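Local atomic coordinates of mutual gliding-motility protein MglA (Myxococcus xanthus DK 1622, PDB entry 6H17), a protein that acts as an intracellular GTP-binding and GTP-hydrolysing switch that coordinates two forms of gliding motility and controls the direction and speed of gliding. Residues P80-V83 / F84-A87; R89-I92 / L93-V96. One frame throughout, in Å; residues are numbered along the deposited sequence.

Interaction 1: residues P80-V83 / F84-A87. With GSP (5'-guanosine-diphosphate-monothiophosphate), chain C; SO4 (sulfate ion), chain D.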
loop_
_atom_site.group_PDB
_atom_site.type_symbol
_atom_site.label_atom_id
_atom_site.label_comp_id
_atom_site.label_asym_id
_atom_site.label_seq_id
_atom_site.Cartn_x
_atom_site.Cartn_y
_atom_site.Cartn_z
ATOM N N PRO A 80 -7.615 2.811 -7.399
ATOM C CA PRO A 80 -9.079 2.773 -7.265
ATOM C C PRO A 80 -9.511 1.336 -7.038
ATOM O O PRO A 80 -9.283 0.466 -7.886
ATOM C CB PRO A 80 -9.584 3.335 -8.597
ATOM C CG PRO A 80 -8.434 3.262 -9.523
ATOM C CD PRO A 80 -7.173 3.068 -8.781
ATOM N N GLY A 81 -10.092 1.069 -5.881
ATOM C CA GLY A 81 -10.391 -0.287 -5.479
ATOM C C GLY A 81 -11.683 -0.871 -5.955
ATOM O O GLY A 81 -11.868 -2.093 -5.883
ATOM N N GLN A 82 -12.614 -0.060 -6.448
ATOM C CA GLN A 82 -13.882 -0.615 -6.904
ATOM C C GLN A 82 -13.640 -1.561 -8.078
ATOM O O GLN A 82 -12.784 -1.311 -8.932
ATOM C CB GLN A 82 -14.830 0.508 -7.303
ATOM C CG GLN A 82 -15.344 1.357 -6.144
ATOM C CD GLN A 82 -16.124 2.554 -6.633
ATOM O OE1 GLN A 82 -15.559 3.617 -6.881
ATOM N NE2 GLN A 82 -17.426 2.383 -6.792
ATOM N N VAL A 83 -14.431 -2.639 -8.131
ATOM C CA VAL A 83 -14.098 -3.790 -8.975
ATOM C C VAL A 83 -13.855 -3.403 -10.429
ATOM O O VAL A 83 -12.972 -3.962 -11.085
ATOM C CB VAL A 83 -15.190 -4.869 -8.855
ATOM C CG1 VAL A 83 -15.127 -5.550 -7.520
ATOM C CG2 VAL A 83 -16.558 -4.279 -9.087
ATOM N N PHE A 84 -14.643 -2.469 -10.966
ATOM C CA PHE A 84 -14.597 -2.163 -12.391
ATOM C C PHE A 84 -13.256 -1.621 -12.857
ATOM O O PHE A 84 -12.972 -1.668 -14.057
ATOM C CB PHE A 84 -15.683 -1.111 -12.707
ATOM C CG PHE A 84 -15.740 -0.689 -14.154
ATOM C CD1 PHE A 84 -16.517 -1.391 -15.065
ATOM C CD2 PHE A 84 -15.039 0.423 -14.599
ATOM C CE1 PHE A 84 -16.576 -1.002 -16.393
ATOM C CE2 PHE A 84 -15.096 0.814 -15.923
ATOM C CZ PHE A 84 -15.864 0.103 -16.819
ATOM N N TYR A 85 -12.448 -1.060 -11.964
ATOM C CA TYR A 85 -11.283 -0.259 -12.351
ATOM C C TYR A 85 -9.990 -1.055 -12.411
ATOM O O TYR A 85 -8.911 -0.574 -12.056
ATOM C CB TYR A 85 -11.151 0.958 -11.431
ATOM C CG TYR A 85 -12.378 1.816 -11.465
ATOM C CD1 TYR A 85 -12.771 2.438 -12.640
ATOM C CD2 TYR A 85 -13.140 2.008 -10.336
ATOM C CE1 TYR A 85 -13.920 3.217 -12.688
ATOM C CE2 TYR A 85 -14.287 2.786 -10.369
ATOM C CZ TYR A 85 -14.663 3.387 -11.544
ATOM O OH TYR A 85 -15.801 4.175 -11.581
ATOM N N ASP A 86 -10.074 -2.291 -12.913
ATOM C CA ASP A 86 -8.889 -3.146 -13.003
ATOM C C ASP A 86 -7.797 -2.508 -13.855
ATOM O O ASP A 86 -6.614 -2.593 -13.524
ATOM C CB ASP A 86 -9.288 -4.508 -13.576
ATOM C CG ASP A 86 -8.338 -5.621 -13.174
ATOM O OD1 ASP A 86 -7.679 -5.518 -12.127
ATOM O OD2 ASP A 86 -8.294 -6.640 -13.923
ATOM N N ALA A 87 -8.171 -1.848 -14.951
ATOM C CA ALA A 87 -7.155 -1.278 -15.826
ATOM C C ALA A 87 -6.303 -0.247 -15.087
ATOM O O ALA A 87 -5.077 -0.206 -15.241
ATOM C CB ALA A 87 -7.804 -0.659 -17.068
HETATM P PG GSP C . -11.278 3.935 -3.235
HETATM O O3B GSP C . -11.356 3.940 -1.582
HETATM S S1G GSP C . -13.057 3.908 -3.828
HETATM O O2G GSP C . -10.461 5.189 -3.611
HETATM O O3G GSP C . -10.485 2.675 -3.596
HETATM P PB GSP C . -10.246 4.125 -0.466
HETATM O O1B GSP C . -9.694 2.808 -0.065
HETATM O O2B GSP C . -9.259 5.152 -0.870
HETATM P PA GSP C . -11.020 5.985 1.614
HETATM O O1A GSP C . -9.725 6.037 2.273
HETATM O O2A GSP C . -11.430 7.134 0.800
HETATM O O3A GSP C . -11.154 4.651 0.757
HETATM O "O5'" GSP C . -12.086 5.676 2.761
HETATM C "C5'" GSP C . -13.456 5.496 2.439
HETATM C "C4'" GSP C . -14.333 5.870 3.627
HETATM O "O4'" GSP C . -14.034 5.001 4.738
HETATM C "C3'" GSP C . -14.078 7.277 4.102
HETATM O "O3'" GSP C . -15.303 7.873 4.496
HETATM C "C2'" GSP C . -13.167 7.136 5.320
HETATM O "O2'" GSP C . -13.258 8.161 6.265
HETATM C "C1'" GSP C . -13.672 5.790 5.860
HETATM N N9 GSP C . -12.700 5.064 6.667
HETATM C C8 GSP C . -11.424 4.767 6.299
HETATM N N7 GSP C . -10.812 4.090 7.292
HETATM C C5 GSP C . -11.725 3.959 8.306
HETATM C C6 GSP C . -11.658 3.375 9.569
HETATM O O6 GSP C . -10.655 2.792 10.046
HETATM N N1 GSP C . -12.784 3.458 10.326
HETATM C C2 GSP C . -13.937 4.058 9.886
HETATM N N2 GSP C . -14.992 4.078 10.682
HETATM N N3 GSP C . -14.024 4.637 8.667
HETATM C C4 GSP C . -12.908 4.573 7.918
HETATM S S SO4 D . -16.968 -2.328 -4.842
HETATM O O1 SO4 D . -15.999 -1.652 -3.979
HETATM O O2 SO4 D . -16.247 -3.053 -5.894
HETATM O O3 SO4 D . -17.767 -3.296 -4.095
HETATM O O4 SO4 D . -17.811 -1.303 -5.457
#

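Interaction 2: residues R89-I92 / L93-V96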
loop_
_atom_site.group_PDB
_atom_site.type_symbol
_atom_site.label_atom_id
_atom_site.label_comp_id
_atom_site.label_asym_id
_atom_site.label_seq_id
_atom_site.Cartn_x
_atom_site.Cartn_y
_atom_site.Cartn_z
ATOM N N ARG A 89 -5.764 -0.105 -11.788
ATOM C CA ARG A 89 -4.931 -0.803 -10.825
ATOM C C ARG A 89 -3.705 -1.388 -11.499
ATOM O O ARG A 89 -2.600 -1.343 -10.947
ATOM C CB ARG A 89 -5.720 -1.909 -10.130
ATOM C CG ARG A 89 -6.852 -1.385 -9.266
ATOM C CD ARG A 89 -7.462 -2.460 -8.398
ATOM N NE ARG A 89 -8.281 -3.434 -9.097
ATOM C CZ ARG A 89 -9.554 -3.256 -9.393
ATOM N NH1 ARG A 89 -10.130 -2.088 -9.129
ATOM N NH2 ARG A 89 -10.255 -4.219 -9.976
ATOM N N LYS A 90 -3.880 -1.948 -12.697
ATOM C CA LYS A 90 -2.755 -2.549 -13.401
ATOM C C LYS A 90 -1.720 -1.507 -13.799
ATOM O O LYS A 90 -0.515 -1.766 -13.721
ATOM C CB LYS A 90 -3.277 -3.337 -14.605
ATOM C CG LYS A 90 -4.041 -4.571 -14.149
ATOM C CD LYS A 90 -4.977 -5.130 -15.191
ATOM C CE LYS A 90 -4.209 -5.725 -16.327
ATOM N NZ LYS A 90 -3.367 -6.873 -15.864
ATOM N N LEU A 91 -2.153 -0.324 -14.234
ATOM C CA LEU A 91 -1.196 0.726 -14.556
ATOM C C LEU A 91 -0.371 1.095 -13.329
ATOM O O LEU A 91 0.862 1.205 -13.394
ATOM C CB LEU A 91 -1.928 1.950 -15.098
ATOM C CG LEU A 91 -2.611 1.809 -16.457
ATOM C CD1 LEU A 91 -3.274 3.123 -16.867
ATOM C CD2 LEU A 91 -1.627 1.356 -17.520
ATOM N N ILE A 92 -1.036 1.271 -12.189
ATOM C CA ILE A 92 -0.368 1.762 -10.988
ATOM C C ILE A 92 0.599 0.726 -10.430
ATOM O O ILE A 92 1.627 1.080 -9.839
ATOM C CB ILE A 92 -1.424 2.227 -9.959
ATOM C CG1 ILE A 92 -2.221 3.410 -10.530
ATOM C CG2 ILE A 92 -0.765 2.573 -8.619
ATOM C CD1 ILE A 92 -3.552 3.642 -9.858
ATOM N N LEU A 93 0.298 -0.562 -10.593
ATOM C CA LEU A 93 1.154 -1.595 -10.036
ATOM C C LEU A 93 2.479 -1.741 -10.766
ATOM O O LEU A 93 3.396 -2.380 -10.230
ATOM C CB LEU A 93 0.446 -2.960 -10.045
ATOM C CG LEU A 93 -0.475 -3.288 -8.889
ATOM C CD1 LEU A 93 -1.241 -4.573 -9.225
ATOM C CD2 LEU A 93 0.291 -3.432 -7.584
ATOM N N LYS A 94 2.622 -1.184 -11.961
ATOM C CA LYS A 94 3.877 -1.347 -12.692
ATOM C C LYS A 94 5.038 -0.827 -11.857
ATOM O O LYS A 94 4.973 0.273 -11.310
ATOM C CB LYS A 94 3.812 -0.586 -14.014
ATOM C CG LYS A 94 2.910 -1.243 -15.039
ATOM C CD LYS A 94 2.867 -0.453 -16.335
ATOM C CE LYS A 94 1.981 -1.145 -17.359
ATOM N NZ LYS A 94 1.948 -0.427 -18.664
ATOM N N GLY A 95 6.103 -1.623 -11.759
ATOM C CA GLY A 95 7.293 -1.196 -11.046
ATOM C C GLY A 95 7.189 -1.212 -9.539
ATOM O O GLY A 95 8.062 -0.655 -8.868
ATOM N N VAL A 96 6.151 -1.821 -8.971
ATOM C CA VAL A 96 5.984 -1.787 -7.520
ATOM C C VAL A 96 7.130 -2.517 -6.831
ATOM O O VAL A 96 7.593 -3.571 -7.289
ATOM C CB VAL A 96 4.613 -2.370 -7.134
ATOM C CG1 VAL A 96 4.505 -3.847 -7.553
ATOM C CG2 VAL A 96 4.373 -2.220 -5.632
#

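Interaction 1: residues P80-V83 / F84-A87
In the switch II region of this small GTPase, where the DxxG-equivalent Thr78-Gly81 leads out of strand 71-78, Gln82 and Tyr85 meet in the turn between the loop at the gamma-phosphate and helix 86-93. Tyr85 N donates to Gln82 O at 3.1 Å, with a nearly straight N-H...O angle of 172°, although the donor sits 30° out of the carbonyl plane. Tyr85 is the N-cap residue, so this bond shapes the turn immediately ahead of the first helical residue, Asp86. The two side chains then run alongside each other in the same direction. The CD2-CE2 side of the tyrosine ring passes the glutamine, with CD2 3.8 Å from Gln82 CB, and further out CE2 comes equally near Gln82 OE1; the amide plane is turned 68° from the ring. Pro80 packs at the root of the same tyrosine, its CB 4.0 Å from Tyr85 CB, while Leu55 of strand 52-62 touches both residues. On the nucleotide side, Gly81 N gives a hydrogen bond of 2.8 Å to O3G of the thiophosphate. Gln82 reaches the sulfur less closely, its OE1 lying 4.0 Å from S1G. Val83 N binds O2 of a sulfate, probably from the crystallisation liquor, which Arg109 also holds. Two backbone N-H groups of one short loop, those of Gly81 and Val83, thus meet anions, and the direct bond from Gly81 would be expected to make the position of this loop sensitive to the presence of the gamma-phosphate, consistent with a nucleotide-dependent switch.

Interaction 2: residues R89-I92 / L93-V96
Lys94 folds back along helix 86-93 and, in the modelled conformer of Leu91, lies beside that leucine with the two side chains pointing the same way. Lys94 CB is 3.5 Å from Leu91 O, and Lys94 CG, set beside the backbone N by a chi1 of -73°, stays close to that oxygen while also nearing Lys90 O at 3.7 Å. Lys94 CD still skirts Leu91 O, and the fully extended chain carries NZ toward Leu91 CD2, an approach that is doubtful because Leu91 has a second conformer. The backbone here leaves helix 86-93: Leu93 N keeps the i to i-4 bond to Arg89 O at 3.0 Å, whereas Lys94 N turns to Leu91 O, a longer bond of 3.3 Å whose donor stands well above the carbonyl plane. A type II beta turn follows from Leu93 to Val96, closed by Val96 N on Leu93 O, with Gly95 taking the positive phi that this turn requires. Leu93 sends its side chain over Arg89 O, CG coming within 3.5 Å, and on to Val16 and Tyr18 of strand 10-18. Lys14 of that strand uses its NZ to bind the carbonyl oxygens of both Ile92 and Lys94.

Overall arrangement
Followed from the N terminus, the chain leaves strand 71-78 and makes the turn of interaction 1, which leads into helix 86-93; interaction 2 then leads out of that helix and directs the chain toward strand 98-104. The two contacts are local and in series, neither enclosing nor crossing the other, yet they join, chiefly through Arg89. The guanidinium of Arg89 reaches back along the helix, with NH1 2.8 Å from Gln82 O and NH2 2.9 Å from Val83 O, while its NE bonds to Asn119 of helix 110-125. Pro80 and Ile92 also pack together, and these contacts tie the nucleotide-facing loop to the helix.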